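Local coordinates for protein LEOA (Escherichia coli, PDB 4AUR) that is a bacterial dynamin-like protein that probably binds and hydrolyses GTP and is possibly linked to the LT toxin of enterotoxigenic strains, at residues F299-D313 with D395-L407. Numbering follows the deposited sequence.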
loop_
_atom_site.group_PDB
_atom_site.type_symbol
_atom_site.label_atom_id
_atom_site.label_comp_id
_atom_site.label_asym_id
_atom_site.label_seq_id
_atom_site.Cartn_x
_atom_site.Cartn_y
_atom_site.Cartn_z
ATOM N N PHE A 299 -8.723 -0.954 1.641
ATOM C CA PHE A 299 -9.936 -0.746 2.398
ATOM C C PHE A 299 -11.058 -0.400 1.470
ATOM O O PHE A 299 -12.134 -0.895 1.623
ATOM C CB PHE A 299 -9.827 0.365 3.450
ATOM C CG PHE A 299 -11.171 0.819 3.921
ATOM C CD1 PHE A 299 -11.976 -0.045 4.648
ATOM C CD2 PHE A 299 -11.685 2.024 3.544
ATOM C CE1 PHE A 299 -13.249 0.315 5.038
ATOM C CE2 PHE A 299 -12.958 2.385 3.911
ATOM C CZ PHE A 299 -13.741 1.535 4.665
ATOM N N VAL A 300 -10.803 0.482 0.525
ATOM C CA VAL A 300 -11.845 0.979 -0.350
ATOM C C VAL A 300 -12.250 -0.086 -1.326
ATOM O O VAL A 300 -13.403 -0.145 -1.695
ATOM C CB VAL A 300 -11.388 2.193 -1.150
ATOM C CG1 VAL A 300 -12.476 2.649 -2.119
ATOM C CG2 VAL A 300 -10.976 3.318 -0.218
ATOM N N GLU A 301 -11.314 -0.917 -1.758
ATOM C CA GLU A 301 -11.657 -2.007 -2.654
ATOM C C GLU A 301 -12.564 -2.995 -1.904
ATOM O O GLU A 301 -13.699 -3.203 -2.291
ATOM C CB GLU A 301 -10.390 -2.659 -3.216
ATOM C CG GLU A 301 -10.460 -4.155 -3.520
ATOM C CD GLU A 301 -9.225 -4.895 -2.986
ATOM O OE1 GLU A 301 -9.149 -5.158 -1.740
ATOM O OE2 GLU A 301 -8.324 -5.187 -3.813
ATOM N N LYS A 302 -12.066 -3.562 -0.813
ATOM C CA LYS A 302 -12.862 -4.441 0.031
ATOM C C LYS A 302 -14.247 -3.903 0.350
ATOM O O LYS A 302 -15.196 -4.637 0.329
ATOM C CB LYS A 302 -12.130 -4.688 1.341
ATOM C CG LYS A 302 -13.016 -5.201 2.462
ATOM C CD LYS A 302 -12.242 -5.966 3.528
ATOM C CE LYS A 302 -13.106 -6.241 4.772
ATOM N NZ LYS A 302 -14.481 -6.800 4.533
ATOM N N ASN A 303 -14.352 -2.628 0.695
ATOM C CA ASN A 303 -15.635 -2.044 1.061
ATOM C C ASN A 303 -16.550 -1.947 -0.108
ATOM O O ASN A 303 -17.732 -2.084 0.055
ATOM C CB ASN A 303 -15.485 -0.645 1.664
ATOM C CG ASN A 303 -16.785 -0.129 2.293
ATOM O OD1 ASN A 303 -17.364 0.855 1.842
ATOM N ND2 ASN A 303 -17.244 -0.802 3.349
ATOM N N ASP A 304 -15.999 -1.690 -1.281
ATOM C CA ASP A 304 -16.782 -1.564 -2.492
ATOM C C ASP A 304 -17.275 -2.951 -2.904
ATOM O O ASP A 304 -18.381 -3.098 -3.390
ATOM C CB ASP A 304 -15.919 -0.929 -3.588
ATOM C CG ASP A 304 -16.738 -0.354 -4.750
ATOM O OD1 ASP A 304 -17.986 -0.342 -4.670
ATOM O OD2 ASP A 304 -16.124 0.099 -5.750
ATOM N N GLU A 305 -16.462 -3.971 -2.664
ATOM C CA GLU A 305 -16.788 -5.323 -3.069
ATOM C C GLU A 305 -17.821 -5.941 -2.127
ATOM O O GLU A 305 -18.730 -6.643 -2.578
ATOM C CB GLU A 305 -15.513 -6.165 -3.147
ATOM C CG GLU A 305 -14.593 -5.721 -4.287
ATOM C CD GLU A 305 -13.155 -6.257 -4.201
ATOM O OE1 GLU A 305 -12.780 -6.844 -3.150
ATOM O OE2 GLU A 305 -12.389 -6.077 -5.195
ATOM N N ASP A 306 -17.680 -5.681 -0.828
ATOM C CA ASP A 306 -18.705 -6.017 0.159
ATOM C C ASP A 306 -20.068 -5.479 -0.249
ATOM O O ASP A 306 -21.060 -6.176 -0.130
ATOM C CB ASP A 306 -18.393 -5.417 1.527
ATOM C CG ASP A 306 -17.369 -6.210 2.330
ATOM O OD1 ASP A 306 -16.875 -7.266 1.879
ATOM O OD2 ASP A 306 -17.058 -5.763 3.458
HETATM N N MSE A 307 -20.146 -4.231 -0.701
HETATM C CA MSE A 307 -21.468 -3.644 -1.000
HETATM C C MSE A 307 -22.165 -4.491 -2.030
HETATM O O MSE A 307 -23.344 -4.772 -1.895
HETATM C CB MSE A 307 -21.439 -2.198 -1.502
HETATM C CG MSE A 307 -20.734 -1.223 -0.567
HETATM SE SE MSE A 307 -21.748 -0.970 1.101
HETATM C CE MSE A 307 -20.312 -1.478 2.353
ATOM N N HIS A 308 -21.440 -4.904 -3.069
ATOM C CA HIS A 308 -22.012 -5.742 -4.109
ATOM C C HIS A 308 -22.313 -7.122 -3.552
ATOM O O HIS A 308 -23.388 -7.649 -3.762
ATOM C CB HIS A 308 -21.111 -5.774 -5.360
ATOM C CG HIS A 308 -21.030 -4.441 -6.054
ATOM N ND1 HIS A 308 -22.117 -3.858 -6.679
ATOM C CD2 HIS A 308 -20.013 -3.550 -6.168
ATOM C CE1 HIS A 308 -21.765 -2.680 -7.164
ATOM N NE2 HIS A 308 -20.497 -2.467 -6.864
ATOM N N ARG A 309 -21.382 -7.669 -2.789
ATOM C CA ARG A 309 -21.622 -8.873 -2.020
ATOM C C ARG A 309 -22.891 -8.804 -1.164
ATOM O O ARG A 309 -23.597 -9.784 -1.046
ATOM C CB ARG A 309 -20.420 -9.162 -1.144
ATOM C CG ARG A 309 -20.588 -10.320 -0.186
ATOM C CD ARG A 309 -19.258 -10.668 0.449
ATOM N NE ARG A 309 -19.373 -11.805 1.361
ATOM C CZ ARG A 309 -18.360 -12.612 1.704
ATOM N NH1 ARG A 309 -17.131 -12.421 1.210
ATOM N NH2 ARG A 309 -18.572 -13.620 2.557
ATOM N N PHE A 310 -23.197 -7.665 -0.567
ATOM C CA PHE A 310 -24.389 -7.576 0.274
ATOM C C PHE A 310 -25.659 -7.589 -0.557
ATOM O O PHE A 310 -26.678 -8.061 -0.105
ATOM C CB PHE A 310 -24.385 -6.311 1.146
ATOM C CG PHE A 310 -23.233 -6.218 2.116
ATOM C CD1 PHE A 310 -22.559 -7.345 2.566
ATOM C CD2 PHE A 310 -22.832 -4.981 2.598
ATOM C CE1 PHE A 310 -21.516 -7.225 3.462
ATOM C CE2 PHE A 310 -21.791 -4.870 3.497
ATOM C CZ PHE A 310 -21.149 -5.990 3.938
ATOM N N SER A 311 -25.610 -7.057 -1.767
ATOM C CA SER A 311 -26.806 -6.999 -2.606
ATOM C C SER A 311 -27.046 -8.351 -3.246
ATOM O O SER A 311 -28.185 -8.738 -3.453
ATOM C CB SER A 311 -26.681 -5.896 -3.647
ATOM O OG SER A 311 -26.328 -4.671 -2.994
ATOM N N ASN A 312 -25.980 -9.093 -3.507
ATOM C CA ASN A 312 -26.126 -10.491 -3.898
ATOM C C ASN A 312 -26.759 -11.377 -2.853
ATOM O O ASN A 312 -27.610 -12.165 -3.174
ATOM C CB ASN A 312 -24.771 -11.084 -4.249
ATOM C CG ASN A 312 -24.265 -10.575 -5.567
ATOM O OD1 ASN A 312 -25.044 -10.009 -6.368
ATOM N ND2 ASN A 312 -22.958 -10.756 -5.814
ATOM N N ASP A 313 -26.277 -11.265 -1.620
ATOM C CA ASP A 313 -26.828 -11.963 -0.457
ATOM C C ASP A 313 -28.297 -11.742 -0.305
ATOM O O ASP A 313 -29.051 -12.658 -0.026
ATOM C CB ASP A 313 -26.188 -11.445 0.816
ATOM C CG ASP A 313 -24.773 -11.892 0.967
ATOM O OD1 ASP A 313 -24.351 -12.738 0.139
ATOM O OD2 ASP A 313 -24.097 -11.403 1.902
ATOM N N ASP A 395 -23.627 -12.536 7.525
ATOM C CA ASP A 395 -22.575 -12.301 6.551
ATOM C C ASP A 395 -22.273 -10.831 6.454
ATOM O O ASP A 395 -21.133 -10.423 6.449
ATOM C CB ASP A 395 -22.915 -12.811 5.171
ATOM C CG ASP A 395 -21.708 -12.825 4.280
ATOM O OD1 ASP A 395 -20.647 -13.254 4.776
ATOM O OD2 ASP A 395 -21.796 -12.397 3.110
ATOM N N ILE A 396 -23.308 -10.029 6.372
ATOM C CA ILE A 396 -23.119 -8.604 6.407
ATOM C C ILE A 396 -22.301 -8.261 7.638
ATOM O O ILE A 396 -21.314 -7.557 7.558
ATOM C CB ILE A 396 -24.455 -7.870 6.434
ATOM C CG1 ILE A 396 -25.131 -8.019 5.083
ATOM C CG2 ILE A 396 -24.220 -6.403 6.748
ATOM C CD1 ILE A 396 -26.565 -7.574 5.061
ATOM N N THR A 397 -22.713 -8.802 8.769
ATOM C CA THR A 397 -22.108 -8.507 10.050
ATOM C C THR A 397 -20.691 -9.045 10.104
ATOM O O THR A 397 -19.826 -8.435 10.687
ATOM C CB THR A 397 -23.021 -9.042 11.180
ATOM O OG1 THR A 397 -24.070 -8.094 11.387
ATOM C CG2 THR A 397 -22.292 -9.283 12.482
ATOM N N ARG A 398 -20.420 -10.165 9.473
ATOM C CA ARG A 398 -19.053 -10.657 9.485
ATOM C C ARG A 398 -18.087 -9.744 8.695
ATOM O O ARG A 398 -16.966 -9.482 9.135
ATOM C CB ARG A 398 -18.983 -12.107 8.976
ATOM C CG ARG A 398 -17.560 -12.564 8.704
ATOM C CD ARG A 398 -17.355 -14.071 8.698
ATOM N NE ARG A 398 -15.928 -14.360 8.880
ATOM C CZ ARG A 398 -15.404 -15.571 9.022
ATOM N NH1 ARG A 398 -16.180 -16.652 8.991
ATOM N NH2 ARG A 398 -14.091 -15.700 9.191
ATOM N N GLN A 399 -18.523 -9.289 7.528
ATOM C CA GLN A 399 -17.699 -8.489 6.632
ATOM C C GLN A 399 -17.458 -7.059 7.140
ATOM O O GLN A 399 -16.363 -6.519 7.018
ATOM C CB GLN A 399 -18.373 -8.418 5.268
ATOM C CG GLN A 399 -18.445 -9.736 4.550
ATOM C CD GLN A 399 -17.169 -10.530 4.659
ATOM O OE1 GLN A 399 -16.084 -10.039 4.379
ATOM N NE2 GLN A 399 -17.301 -11.780 5.057
ATOM N N LEU A 400 -18.499 -6.447 7.688
ATOM C CA LEU A 400 -18.371 -5.150 8.351
ATOM C C LEU A 400 -17.329 -5.215 9.448
ATOM O O LEU A 400 -16.567 -4.273 9.663
ATOM C CB LEU A 400 -19.691 -4.762 8.988
ATOM C CG LEU A 400 -20.782 -4.410 8.020
ATOM C CD1 LEU A 400 -21.992 -3.921 8.789
ATOM C CD2 LEU A 400 -20.293 -3.362 7.042
ATOM N N SER A 401 -17.313 -6.329 10.161
ATOM C CA SER A 401 -16.403 -6.477 11.257
ATOM C C SER A 401 -14.988 -6.670 10.781
ATOM O O SER A 401 -14.068 -6.355 11.509
ATOM C CB SER A 401 -16.843 -7.623 12.157
ATOM O OG SER A 401 -18.043 -7.244 12.807
ATOM N N SER A 402 -14.796 -7.198 9.581
ATOM C CA SER A 402 -13.430 -7.393 9.095
ATOM C C SER A 402 -12.878 -6.105 8.477
ATOM O O SER A 402 -11.681 -5.961 8.341
ATOM C CB SER A 402 -13.348 -8.545 8.100
ATOM O OG SER A 402 -14.172 -8.264 7.001
ATOM N N SER A 403 -13.753 -5.198 8.070
ATOM C CA SER A 403 -13.330 -3.874 7.683
ATOM C C SER A 403 -12.922 -3.104 8.939
ATOM O O SER A 403 -11.856 -2.509 8.978
ATOM C CB SER A 403 -14.438 -3.138 6.943
ATOM O OG SER A 403 -14.795 -3.823 5.762
ATOM N N GLU A 404 -13.756 -3.137 9.972
ATOM C CA GLU A 404 -13.423 -2.483 11.231
ATOM C C GLU A 404 -12.032 -2.902 11.671
ATOM O O GLU A 404 -11.206 -2.086 12.081
ATOM C CB GLU A 404 -14.421 -2.883 12.319
ATOM C CG GLU A 404 -14.011 -2.414 13.720
ATOM C CD GLU A 404 -14.608 -3.218 14.883
ATOM O OE1 GLU A 404 -15.132 -4.358 14.682
ATOM O OE2 GLU A 404 -14.537 -2.685 16.023
ATOM N N SER A 405 -11.797 -4.205 11.582
ATOM C CA SER A 405 -10.592 -4.848 12.074
ATOM C C SER A 405 -9.385 -4.533 11.196
ATOM O O SER A 405 -8.274 -4.522 11.677
ATOM C CB SER A 405 -10.859 -6.358 12.146
ATOM O OG SER A 405 -9.706 -7.118 12.408
ATOM N N PHE A 406 -9.602 -4.288 9.908
ATOM C CA PHE A 406 -8.532 -3.868 9.028
ATOM C C PHE A 406 -8.128 -2.454 9.422
ATOM O O PHE A 406 -6.963 -2.206 9.765
ATOM C CB PHE A 406 -8.954 -3.915 7.571
ATOM C CG PHE A 406 -7.906 -3.392 6.628
ATOM C CD1 PHE A 406 -6.826 -4.173 6.272
ATOM C CD2 PHE A 406 -7.989 -2.116 6.108
ATOM C CE1 PHE A 406 -5.844 -3.688 5.415
ATOM C CE2 PHE A 406 -7.028 -1.647 5.238
ATOM C CZ PHE A 406 -5.953 -2.421 4.905
ATOM N N LEU A 407 -9.107 -1.550 9.412
ATOM C CA LEU A 407 -8.914 -0.162 9.826
ATOM C C LEU A 407 -8.386 0.017 11.243
ATOM O O LEU A 407 -7.799 1.035 11.533
ATOM C CB LEU A 407 -10.213 0.614 9.702
ATOM C CG LEU A 407 -10.813 0.790 8.310
ATOM C CD1 LEU A 407 -12.169 1.430 8.450
ATOM C CD2 LEU A 407 -9.977 1.670 7.427
#
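Arg-309 reaches Asp-395 side-on, NE and NH2 each taking one carboxylate oxygen through its syn lone pair. Arg-309 NE lies 3.0 Å from Asp-395 OD2 in a fairly straight bond (162°) within the guanidinium plane, whereas OD1 sits tilted from that plane. A long, fully extended arginine chain suits this task, since it spans the gap between helices at their exposed margin. The amide of Gln-399 stacks over one guanidinium face, the two planes not far from parallel, and thus backs the flat group.

Further along, Lys-302 bends at its last torsion (chi4 48°) to bring NZ to the backbone O of Gln-399 at 3.1 Å. The same ammonium forms a salt bridge with Asp-306 OD2 one turn on, so the buried carboxylate has a cationic partner that probably favours its ionised state. Gln-399 O also accepts from Ser-402 OG and Ser-403 N.

Two phenylalanine rings pack on the buried side. Phe-310 enters as a knob among Asp-395, Ile-396, Gln-399 and Leu-400; Ile-396 makes a CH-pi contact over one ring face, with CG1 4.1 Å from the centroid, while Gln-399 CB meets the edge. Leu-407 makes the same kind of contact over one face of Phe-299, its CD2 4.0 Å from the ring centroid, and Ser-403, small enough for a close approach, presents CB at the edge.

Val-539 and Leu-542 of helix 530-544 and Ile-549 of helix 547-567 extend this apolar layer. Segments 299-313 and 395-407, on helices 275-343 and 368-408, run antiparallel, their axes at 175°, with local knobs-into-holes packing, characteristic of the elongated helical bundle of dynamin-like proteins.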